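Local coordinates for protein ulvan Lyase-PL25 (Pseudoalteromonas sp. PLSV, PDB 5UAM) that degrades ulvan, the sulfated cell-wall polysaccharide of green seaweeds, as a polysaccharide lyase with a beta-propeller fold, at residues N50-V55 / I66-H71; Q314-I319 / V340-N345. One frame throughout, in Å; residues are numbered along the deposited sequence.

Overall arrangement
Interaction 1 (50-55 with 66-71) and interaction 2 (314-319 with 340-345) each join the two middle strands of a four-stranded antiparallel sheet, and each such sheet is a blade of the beta-propeller. They belong to different blades and do not touch: their centres lie 32 Å apart and their nearest atoms about 23 Å. Both sit well out from the middle of the chain, 20 and 21 Å from its centre. Neither contains a residue assigned to the substrate site, but each has one side chain at moderate range, with I66 about 12 Å from K101 and I319 about 12 Å from Y222, side chain to side chain.

Interaction 1. Residues N50-V55 / I66-H71; sequences NGITYV and IASYNH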
loop_
_atom_site.group_PDB
_atom_site.type_symbol
_atom_site.label_atom_id
_atom_site.label_comp_id
_atom_site.label_asym_id
_atom_site.label_seq_id
_atom_site.Cartn_x
_atom_site.Cartn_y
_atom_site.Cartn_z
ATOM N N ASN A 50 4.196 19.948 9.391
ATOM C CA ASN A 50 4.797 21.019 10.195
ATOM C C ASN A 50 6.277 20.789 10.438
ATOM O O ASN A 50 6.773 20.993 11.540
ATOM C CB ASN A 50 4.075 21.194 11.529
ATOM C CG ASN A 50 4.473 22.482 12.250
ATOM O OD1 ASN A 50 4.674 23.531 11.635
ATOM N ND2 ASN A 50 4.581 22.400 13.574
ATOM N N GLY A 51 6.993 20.338 9.413
ATOM C CA GLY A 51 8.430 20.196 9.519
ATOM C C GLY A 51 8.908 18.898 10.111
ATOM O O GLY A 51 10.130 18.726 10.269
ATOM N N ILE A 52 7.998 17.987 10.457
ATOM C CA ILE A 52 8.338 16.695 11.036
ATOM C C ILE A 52 7.862 15.625 10.069
ATOM O O ILE A 52 6.717 15.667 9.604
ATOM C CB ILE A 52 7.644 16.481 12.394
ATOM C CG1 ILE A 52 7.851 17.677 13.337
ATOM C CG2 ILE A 52 8.081 15.151 12.998
ATOM C CD1 ILE A 52 9.247 17.892 13.777
ATOM N N THR A 53 8.722 14.655 9.778
ATOM C CA THR A 53 8.318 13.478 9.014
ATOM C C THR A 53 8.179 12.298 9.966
ATOM O O THR A 53 9.146 11.915 10.630
ATOM C CB THR A 53 9.276 13.155 7.866
ATOM O OG1 THR A 53 9.351 14.271 6.983
ATOM C CG2 THR A 53 8.779 11.959 7.050
ATOM N N TYR A 54 6.970 11.754 10.045
ATOM C CA TYR A 54 6.663 10.577 10.832
ATOM C C TYR A 54 6.741 9.360 9.934
ATOM O O TYR A 54 6.255 9.393 8.808
ATOM C CB TYR A 54 5.252 10.688 11.411
ATOM C CG TYR A 54 5.069 11.928 12.255
ATOM C CD1 TYR A 54 4.632 13.117 11.681
ATOM C CD2 TYR A 54 5.362 11.926 13.614
ATOM C CE1 TYR A 54 4.464 14.272 12.449
ATOM C CE2 TYR A 54 5.210 13.074 14.388
ATOM C CZ TYR A 54 4.766 14.241 13.796
ATOM O OH TYR A 54 4.621 15.387 14.530
ATOM N N VAL A 55 7.339 8.285 10.433
ATOM C CA VAL A 55 7.571 7.084 9.638
ATOM C C VAL A 55 7.193 5.857 10.455
ATOM O O VAL A 55 7.423 5.816 11.671
ATOM C CB VAL A 55 9.034 7.003 9.167
ATOM C CG1 VAL A 55 9.371 8.233 8.290
ATOM C CG2 VAL A 55 10.005 6.903 10.341
ATOM N N ILE A 66 7.303 3.203 15.129
ATOM C CA ILE A 66 7.141 4.550 14.601
ATOM C C ILE A 66 8.304 5.419 15.067
ATOM O O ILE A 66 8.738 5.345 16.218
ATOM C CB ILE A 66 5.786 5.157 14.997
ATOM C CG1 ILE A 66 5.657 6.560 14.442
ATOM C CG2 ILE A 66 5.609 5.128 16.470
ATOM C CD1 ILE A 66 4.229 7.111 14.511
ATOM N N ALA A 67 8.826 6.224 14.153
ATOM C CA ALA A 67 9.874 7.184 14.447
ATOM C C ALA A 67 9.515 8.515 13.799
ATOM O O ALA A 67 8.556 8.623 13.031
ATOM C CB ALA A 67 11.233 6.697 13.914
ATOM N N SER A 68 10.271 9.554 14.124
ATOM C CA SER A 68 10.062 10.844 13.487
ATOM C C SER A 68 11.383 11.564 13.309
ATOM O O SER A 68 12.325 11.367 14.082
ATOM C CB SER A 68 9.105 11.709 14.287
ATOM O OG SER A 68 9.656 12.121 15.515
ATOM N N TYR A 69 11.413 12.424 12.287
ATOM C CA TYR A 69 12.559 13.271 11.984
ATOM C C TYR A 69 12.111 14.723 11.946
ATOM O O TYR A 69 11.175 15.067 11.218
ATOM C CB TYR A 69 13.188 12.883 10.649
ATOM C CG TYR A 69 14.435 13.678 10.326
ATOM C CD1 TYR A 69 15.590 13.525 11.067
ATOM C CD2 TYR A 69 14.439 14.618 9.309
ATOM C CE1 TYR A 69 16.726 14.252 10.781
ATOM C CE2 TYR A 69 15.572 15.347 9.008
ATOM C CZ TYR A 69 16.712 15.154 9.744
ATOM O OH TYR A 69 17.869 15.865 9.476
ATOM N N ASN A 70 12.790 15.561 12.709
ATOM C CA ASN A 70 12.551 17.001 12.727
ATOM C C ASN A 70 13.547 17.634 11.765
ATOM O O ASN A 70 14.757 17.629 12.017
ATOM C CB ASN A 70 12.761 17.522 14.146
ATOM C CG ASN A 70 12.472 18.993 14.283
ATOM O OD1 ASN A 70 12.847 19.798 13.433
ATOM N ND2 ASN A 70 11.784 19.355 15.359
ATOM N N HIS A 71 13.035 18.170 10.657
ATOM C CA HIS A 71 13.915 18.693 9.616
ATOM C C HIS A 71 14.632 19.964 10.039
ATOM O O HIS A 71 15.716 20.249 9.514
ATOM C CB HIS A 71 13.113 18.906 8.330
ATOM C CG HIS A 71 12.642 17.626 7.710
ATOM N ND1 HIS A 71 13.331 17.006 6.690
ATOM C CD2 HIS A 71 11.588 16.823 7.994
ATOM C CE1 HIS A 71 12.701 15.893 6.349
ATOM N NE2 HIS A 71 11.643 15.757 7.128
HETATM O O HOH W 1 11.088 21.152 11.236
#
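T53 and Y69 form a hydrogen-bonded pair at the heart of an antiparallel beta hairpin, the middle two strands of a four-stranded propeller blade. T53 N gives a 2.9 Å bond to Y69 O, and Y69 N returns one to T53 O; V55 and A67 repeat the exchange, so four backbone bonds hold this end. Here the packing is tight. V55 CG2 lies 3.8 Å from A67 CB on one face of the sheet, while on the other the Y54 ring meets S68 CB obliquely and takes I52 CG2 over one face, toward its rim. The Y54 and I66 side chains continue into the next blade, touching M104 and I112.

Toward G51 and H71 the contact opens to solvent, though single contacts stay close. I52 CG1 stands beside the backbone N (chi1 -50°), and a second bend carries CD1 across to the amide of N70, 3.3 Å from its ND2. N70 OD1 is taken up chiefly by the backbone N of T73 and also receives a bond from a water, which donates a second one to G51 O. G51 O thus accepts twice, since H71 N reaches it at 3.0 Å almost in line with the C=O bond. At the positive phi of G51, a side chain would collide with the carbonyl oxygen of N50.

On the opposite face from N70, the H71 ring has Y69 CD2 over its centre. With H71 CG beside its own backbone N (chi1 -67°), the imidazole turns back over the strand end, and its edge reaches T53. The T53 hydroxyl is gripped by two imidazoles, H48 ND1 and H71 NE2, the latter 2.7 Å from T53 OG1.

Interaction 2. Residues Q314-I319 / V340-N345; sequences QGQPHI and VRWNGN
Strands 317-319 and 340-342 run antiparallel, their axes 4.6 Å apart at 169°, with I319 and V340 hydrogen-bonded both ways and W342 N giving a 2.9 Å bond to P317 O. Between these bonds H318 and R341 face each other as a non-hydrogen-bonded pair. R341 CB lies over the centre of the H318 imidazole, 3.7 Å from its centroid, in a CH-pi contact. CG of R341 sits between backbone N and carbonyl carbon (chi1 68°), and the extended chain runs alongside the ring, bringing CD to 3.4 Å from H318 CE1. Both ring nitrogens are engaged, ND1 by H339 and NE2 by D312, which fixes the rotation of the ring. Replacing H318 by an alanine is likely to leave H339 and D312 without their shared partner and the R341 methylenes without the ring they lie against.

On the other face, P317 and W342 lie side by side, P317 CD 3.8 Å from W342 CB. Q316 spans the hairpin's open end: its CB meets W342 at the indole edge, and NE2 gives a 3.0 Å bond to a water weakly tied to N343 O. N343 OD1 accepts from N345 N in an Asx turn that leads into strand 347-352. The whole is the central hairpin of a four-stranded antiparallel blade in the beta-propeller.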
loop_
_atom_site.group_PDB
_atom_site.type_symbol
_atom_site.label_atom_id
_atom_site.label_comp_id
_atom_site.label_asym_id
_atom_site.label_seq_id
_atom_site.Cartn_x
_atom_site.Cartn_y
_atom_site.Cartn_z
ATOM N N GLN A 314 -4.651 17.967 -14.721
ATOM C CA GLN A 314 -5.931 18.117 -15.384
ATOM C C GLN A 314 -7.018 17.258 -14.756
ATOM O O GLN A 314 -8.145 17.236 -15.262
ATOM C CB GLN A 314 -5.799 17.778 -16.864
ATOM C CG GLN A 314 -4.919 18.740 -17.630
ATOM C CD GLN A 314 -4.975 18.514 -19.118
ATOM O OE1 GLN A 314 -5.937 17.951 -19.639
ATOM N NE2 GLN A 314 -3.960 18.978 -19.816
ATOM N N GLY A 315 -6.719 16.584 -13.655
ATOM C CA GLY A 315 -7.692 15.734 -13.007
ATOM C C GLY A 315 -7.803 14.343 -13.578
ATOM O O GLY A 315 -8.693 13.593 -13.166
ATOM N N GLN A 316 -6.921 13.968 -14.494
ATOM C CA GLN A 316 -7.051 12.693 -15.183
ATOM C C GLN A 316 -6.259 11.626 -14.436
ATOM O O GLN A 316 -5.135 11.885 -13.998
ATOM C CB GLN A 316 -6.484 12.810 -16.590
ATOM C CG GLN A 316 -7.116 13.932 -17.416
ATOM C CD GLN A 316 -6.468 14.188 -18.774
ATOM O OE1 GLN A 316 -7.166 14.330 -19.781
ATOM N NE2 GLN A 316 -5.157 14.311 -18.795
ATOM N N PRO A 317 -6.807 10.423 -14.263
ATOM C CA PRO A 317 -6.087 9.392 -13.510
ATOM C C PRO A 317 -4.971 8.718 -14.289
ATOM O O PRO A 317 -5.097 8.393 -15.472
ATOM C CB PRO A 317 -7.179 8.380 -13.162
ATOM C CG PRO A 317 -8.161 8.524 -14.259
ATOM C CD PRO A 317 -8.197 10.011 -14.547
ATOM N N HIS A 318 -3.888 8.485 -13.557
ATOM C CA HIS A 318 -2.762 7.655 -13.936
ATOM C C HIS A 318 -2.694 6.489 -12.961
ATOM O O HIS A 318 -3.032 6.617 -11.772
ATOM C CB HIS A 318 -1.478 8.459 -13.819
ATOM C CG HIS A 318 -1.366 9.566 -14.805
ATOM N ND1 HIS A 318 -0.336 9.639 -15.716
ATOM C CD2 HIS A 318 -2.150 10.647 -15.032
ATOM C CE1 HIS A 318 -0.491 10.718 -16.460
ATOM N NE2 HIS A 318 -1.578 11.353 -16.058
ATOM N N ILE A 319 -2.238 5.351 -13.468
ATOM C CA ILE A 319 -2.234 4.101 -12.718
ATOM C C ILE A 319 -0.898 3.401 -12.913
ATOM O O ILE A 319 -0.416 3.269 -14.045
ATOM C CB ILE A 319 -3.371 3.184 -13.196
ATOM C CG1 ILE A 319 -4.739 3.834 -12.932
ATOM C CG2 ILE A 319 -3.300 1.820 -12.518
ATOM C CD1 ILE A 319 -5.905 3.063 -13.520
ATOM N N VAL A 340 -0.250 3.362 -16.923
ATOM C CA VAL A 340 -1.504 3.502 -17.664
ATOM C C VAL A 340 -2.082 4.866 -17.325
ATOM O O VAL A 340 -1.928 5.343 -16.200
ATOM C CB VAL A 340 -2.474 2.384 -17.210
ATOM C CG1 VAL A 340 -3.907 2.638 -17.695
ATOM C CG2 VAL A 340 -1.957 1.027 -17.669
ATOM N N ARG A 341 -2.739 5.513 -18.292
ATOM C CA ARG A 341 -3.387 6.783 -17.979
ATOM C C ARG A 341 -4.603 7.015 -18.861
ATOM O O ARG A 341 -4.730 6.477 -19.963
ATOM C CB ARG A 341 -2.437 7.975 -18.108
ATOM C CG ARG A 341 -2.002 8.259 -19.531
ATOM C CD ARG A 341 -0.963 9.365 -19.581
ATOM N NE ARG A 341 -0.570 9.647 -20.954
ATOM C CZ ARG A 341 -1.147 10.556 -21.734
ATOM N NH1 ARG A 341 -2.146 11.305 -21.273
ATOM N NH2 ARG A 341 -0.720 10.737 -22.981
ATOM N N TRP A 342 -5.495 7.853 -18.340
ATOM C CA TRP A 342 -6.657 8.339 -19.070
ATOM C C TRP A 342 -6.284 9.639 -19.763
ATOM O O TRP A 342 -5.849 10.584 -19.109
ATOM C CB TRP A 342 -7.775 8.592 -18.063
ATOM C CG TRP A 342 -9.043 9.174 -18.639
ATOM C CD1 TRP A 342 -9.502 10.453 -18.496
ATOM C CD2 TRP A 342 -10.015 8.488 -19.430
ATOM N NE1 TRP A 342 -10.688 10.607 -19.163
ATOM C CE2 TRP A 342 -11.041 9.409 -19.734
ATOM C CE3 TRP A 342 -10.129 7.179 -19.895
ATOM C CZ2 TRP A 342 -12.158 9.061 -20.492
ATOM C CZ3 TRP A 342 -11.223 6.833 -20.641
ATOM C CH2 TRP A 342 -12.240 7.768 -20.929
ATOM N N ASN A 343 -6.442 9.690 -21.083
ATOM C CA ASN A 343 -5.990 10.856 -21.828
ATOM C C ASN A 343 -7.096 11.864 -22.059
ATOM O O ASN A 343 -6.886 12.829 -22.798
ATOM C CB ASN A 343 -5.352 10.456 -23.160
ATOM C CG ASN A 343 -6.352 9.944 -24.169
ATOM O OD1 ASN A 343 -7.572 10.042 -24.001
ATOM N ND2 ASN A 343 -5.827 9.413 -25.259
ATOM N N GLY A 344 -8.263 11.658 -21.451
ATOM C CA GLY A 344 -9.417 12.493 -21.620
ATOM C C GLY A 344 -10.472 11.853 -22.484
ATOM O O GLY A 344 -11.644 12.228 -22.388
ATOM N N ASN A 345 -10.094 10.878 -23.313
ATOM C CA ASN A 345 -11.056 10.198 -24.167
ATOM C C ASN A 345 -10.941 8.683 -24.083
ATOM O O ASN A 345 -11.932 7.980 -24.315
ATOM C CB ASN A 345 -10.907 10.648 -25.619
ATOM C CG ASN A 345 -11.198 12.117 -25.788
ATOM O OD1 ASN A 345 -12.344 12.522 -25.874
ATOM N ND2 ASN A 345 -10.148 12.926 -25.773
HETATM O O HOH W 2 -4.020 14.298 -21.536
#